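Local coordinates for DUF192 domain-containing protein (Novosphingobium aromaticivorans, PDB 3M7A) that is of unknown function but belongs to the DUF192 (COG1430) family and probably starts out with a signal peptide, at residues Q47-L51 with M63-R67. Residues are numbered along the deposited sequence; the frame is centred on the assembly and turned at random. Where two conformers were deposited one is given.
Sequences QAKGL and MIFLR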
ATOM      1  N   GLN A  47       0.857   6.026 -10.570  1.00  5.05           N
ATOM      2  CA  GLN A  47       1.630   6.019  -9.349  1.00  5.41           C
ATOM      3  C   GLN A  47       1.956   7.445  -8.850  1.00  5.23           C
ATOM      4  O   GLN A  47       2.072   7.655  -7.650  1.00  6.42           O
ATOM      5  CB  GLN A  47       2.909   5.201  -9.516  1.00  5.57           C
ATOM      6  CG  GLN A  47       2.682   3.734  -9.807  1.00  5.97           C
ATOM      7  CD  GLN A  47       3.981   2.941  -9.811  1.00  9.54           C
ATOM      8  OE1 GLN A  47       4.790   3.090  -8.898  1.00 11.43           O
ATOM      9  NE2 GLN A  47       4.215   2.171 -10.865  1.00 15.05           N
ATOM     10  N   ALA A  48       2.092   8.406  -9.762  1.00  5.66           N
ATOM     11  CA  ALA A  48       2.339   9.796  -9.385  1.00  5.12           C
ATOM     12  C   ALA A  48       1.090  10.433  -8.786  1.00  5.64           C
ATOM     13  O   ALA A  48       1.178  11.364  -7.976  1.00  6.37           O
ATOM     14  CB  ALA A  48       2.808  10.595 -10.609  1.00  6.07           C
ATOM     15  N   LYS A  49      -0.090   9.965  -9.175  1.00  5.78           N
ATOM     16  CA  LYS A  49      -1.329  10.480  -8.594  0.50  6.37           C
ATOM     17  C   LYS A  49      -1.619   9.840  -7.233  1.00  6.10           C
ATOM     18  O   LYS A  49      -2.127  10.510  -6.327  1.00  6.29           O
ATOM     19  CB  LYS A  49      -2.504  10.268  -9.551  0.50  6.49           C
ATOM     20  CG  LYS A  49      -3.809  10.916  -9.081  0.50  7.12           C
ATOM     21  CD  LYS A  49      -4.929  10.806 -10.114  0.50  8.60           C
ATOM     22  CE  LYS A  49      -6.232  11.443  -9.616  0.50 11.50           C
ATOM     23  NZ  LYS A  49      -7.390  11.186 -10.528  0.50 13.49           N
ATOM     24  N   GLY A  50      -1.326   8.538  -7.079  1.00  5.55           N
ATOM     25  CA  GLY A  50      -1.538   7.863  -5.788  1.00  5.93           C
ATOM     26  C   GLY A  50      -2.933   8.088  -5.268  1.00  5.79           C
ATOM     27  O   GLY A  50      -3.908   7.975  -6.011  1.00  6.24           O
ATOM     28  N   LEU A  51      -2.988   8.418  -3.981  1.00  5.05           N
ATOM     29  CA  LEU A  51      -4.248   8.695  -3.290  1.00  6.23           C
ATOM     30  C   LEU A  51      -4.489  10.203  -3.118  1.00  6.19           C
ATOM     31  O   LEU A  51      -5.213  10.616  -2.223  1.00  7.62           O
ATOM     32  CB  LEU A  51      -4.301   7.949  -1.943  1.00  6.05           C
ATOM     33  CG  LEU A  51      -4.562   6.449  -2.030  1.00  5.70           C
ATOM     34  CD1 LEU A  51      -4.263   5.767  -0.676  1.00  6.32           C
ATOM     35  CD2 LEU A  51      -5.997   6.196  -2.454  1.00  8.15           C
HETATM   36  N   MSE A  63      -3.989   1.111  -1.422  1.00  4.50           N
HETATM   37  CA  MSE A  63      -3.591   1.244  -2.821  1.00  4.29           C
HETATM   38  C   MSE A  63      -2.257   0.515  -2.965  1.00  4.17           C
HETATM   39  O   MSE A  63      -1.342   0.736  -2.166  1.00  4.91           O
HETATM   40  CB  MSE A  63      -3.454   2.691  -3.271  1.00  4.72           C
HETATM   41  CG  MSE A  63      -3.078   2.849  -4.747  1.00  5.27           C
HETATM   42 SE   MSE A  63      -3.161   4.626  -5.429  0.75  6.96          SE
HETATM   43  CE  MSE A  63      -5.082   4.710  -5.752  1.00  6.89           C
ATOM     44  N   ILE A  64      -2.165  -0.343  -3.974  1.00  4.21           N
ATOM     45  CA  ILE A  64      -0.956  -1.094  -4.281  0.50  5.20           C
ATOM     46  C   ILE A  64      -0.373  -0.536  -5.591  1.00  4.92           C
ATOM     47  O   ILE A  64      -1.082  -0.392  -6.590  1.00  6.09           O
ATOM     48  CB  ILE A  64      -1.239  -2.637  -4.332  0.50  5.31           C
ATOM     49  CG1 ILE A  64       0.049  -3.453  -4.547  0.50  8.06           C
ATOM     50  CG2 ILE A  64      -2.260  -3.007  -5.384  0.50  6.57           C
ATOM     51  CD1 ILE A  64       0.900  -3.596  -3.329  0.50  9.83           C
ATOM     52  N   PHE A  65       0.912  -0.224  -5.554  1.00  4.37           N
ATOM     53  CA  PHE A  65       1.669   0.361  -6.635  1.00  4.16           C
ATOM     54  C   PHE A  65       2.621  -0.725  -7.122  1.00  4.96           C
ATOM     55  O   PHE A  65       3.475  -1.166  -6.363  1.00  6.27           O
ATOM     56  CB  PHE A  65       2.478   1.557  -6.138  1.00  5.26           C
ATOM     57  CG  PHE A  65       1.666   2.709  -5.543  1.00  4.70           C
ATOM     58  CD1 PHE A  65       1.001   2.570  -4.348  1.00  5.60           C
ATOM     59  CD2 PHE A  65       1.656   3.953  -6.157  1.00  5.25           C
ATOM     60  CE1 PHE A  65       0.301   3.633  -3.819  1.00  5.81           C
ATOM     61  CE2 PHE A  65       0.959   5.018  -5.619  1.00  6.71           C
ATOM     62  CZ  PHE A  65       0.287   4.864  -4.442  1.00  5.61           C
ATOM     63  N   LEU A  66       2.454  -1.209  -8.354  1.00  5.40           N
ATOM     64  CA  LEU A  66       3.228  -2.342  -8.877  1.00  6.42           C
ATOM     65  C   LEU A  66       4.206  -1.802  -9.895  1.00  6.68           C
ATOM     66  O   LEU A  66       3.817  -1.107 -10.844  1.00  7.97           O
ATOM     67  CB  LEU A  66       2.342  -3.412  -9.501  1.00  7.08           C
ATOM     68  CG  LEU A  66       1.428  -4.150  -8.546  1.00  8.51           C
ATOM     69  CD1 LEU A  66       0.669  -5.250  -9.332  1.00 10.21           C
ATOM     70  CD2 LEU A  66       2.187  -4.708  -7.310  1.00  8.60           C
ATOM     71  N   ARG A  67       5.476  -2.106  -9.679  1.00  7.50           N
ATOM     72  CA  ARG A  67       6.538  -1.426 -10.391  1.00  8.14           C
ATOM     73  C   ARG A  67       7.383  -2.342 -11.218  1.00  8.50           C
ATOM     74  O   ARG A  67       7.882  -3.341 -10.756  1.00  9.61           O
ATOM     75  CB  ARG A  67       7.440  -0.702  -9.412  1.00  8.07           C
ATOM     76  CG  ARG A  67       6.664   0.308  -8.603  1.00  8.13           C
ATOM     77  CD  ARG A  67       7.461   0.875  -7.476  1.00  9.45           C
ATOM     78  NE  ARG A  67       8.684   1.565  -7.870  1.00  9.98           N
ATOM     79  CZ  ARG A  67       8.728   2.792  -8.365  1.00 10.07           C
ATOM     80  NH1 ARG A  67       7.625   3.496  -8.579  1.00 11.77           N
ATOM     81  NH2 ARG A  67       9.886   3.352  -8.648  1.00 14.25           N
TER
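Gln47, in the last turn of helix 44-49, lies along one side of Phe65 and ends against Arg67. Its CB rests 3.8 Å from Phe65 CD2; with CG anti to the carbonyl carbon (chi1 -63°), the extended chain continues past CD2 and carries the amide to the arginine. There Arg67 NH1 donates to Gln47 OE1 over 2.9 Å. The acceptor lies close to the guanidinium plane, but the donor is tilted 29° from the carbonyl plane, and the two flat groups stand nearly perpendicular. Arginine suits the spot because its chain, bent at chi3, brings NH1 back to the helix while NH2 holds Asp71 O. Gln47 NE2 bonds Arg42 O, so both ends of the amide are gripped and its rotation is fixed. With an alanine here, Arg67 NH1 and Arg42 O would probably both lose their amide partner, and only CB would remain against the ring edge.

The phenyl ring meets the end of the helix edge-on: Gln47 O lies in the ring plane, 3.5 Å from Phe65 CE2. Phe65 CZ comes to 3.8 Å from Gly50 CA. Glycine fits chiefly because phi is positive as the chain leaves the helix; a CB would also come close to CZ. Selenomethionine Met63, long and unbranched, reaches the same turn, its SE 3.5 Å from Gly50 C. It and Leu51 slide past each other in opposite directions; Met63 CG anti to the backbone N (chi1 -178°) and the bend at chi3 bring CE to 3.7 Å from Leu51 CD2.

Helix 44-49 lies in the connection between parallel strands 32-41 and 61-66 of a beta-alpha-beta unit. Strand 61-66 also pairs antiparallel with strand 118-123, and Phe75 of strand 72-75 meets the Phe65 ring edge-to-face.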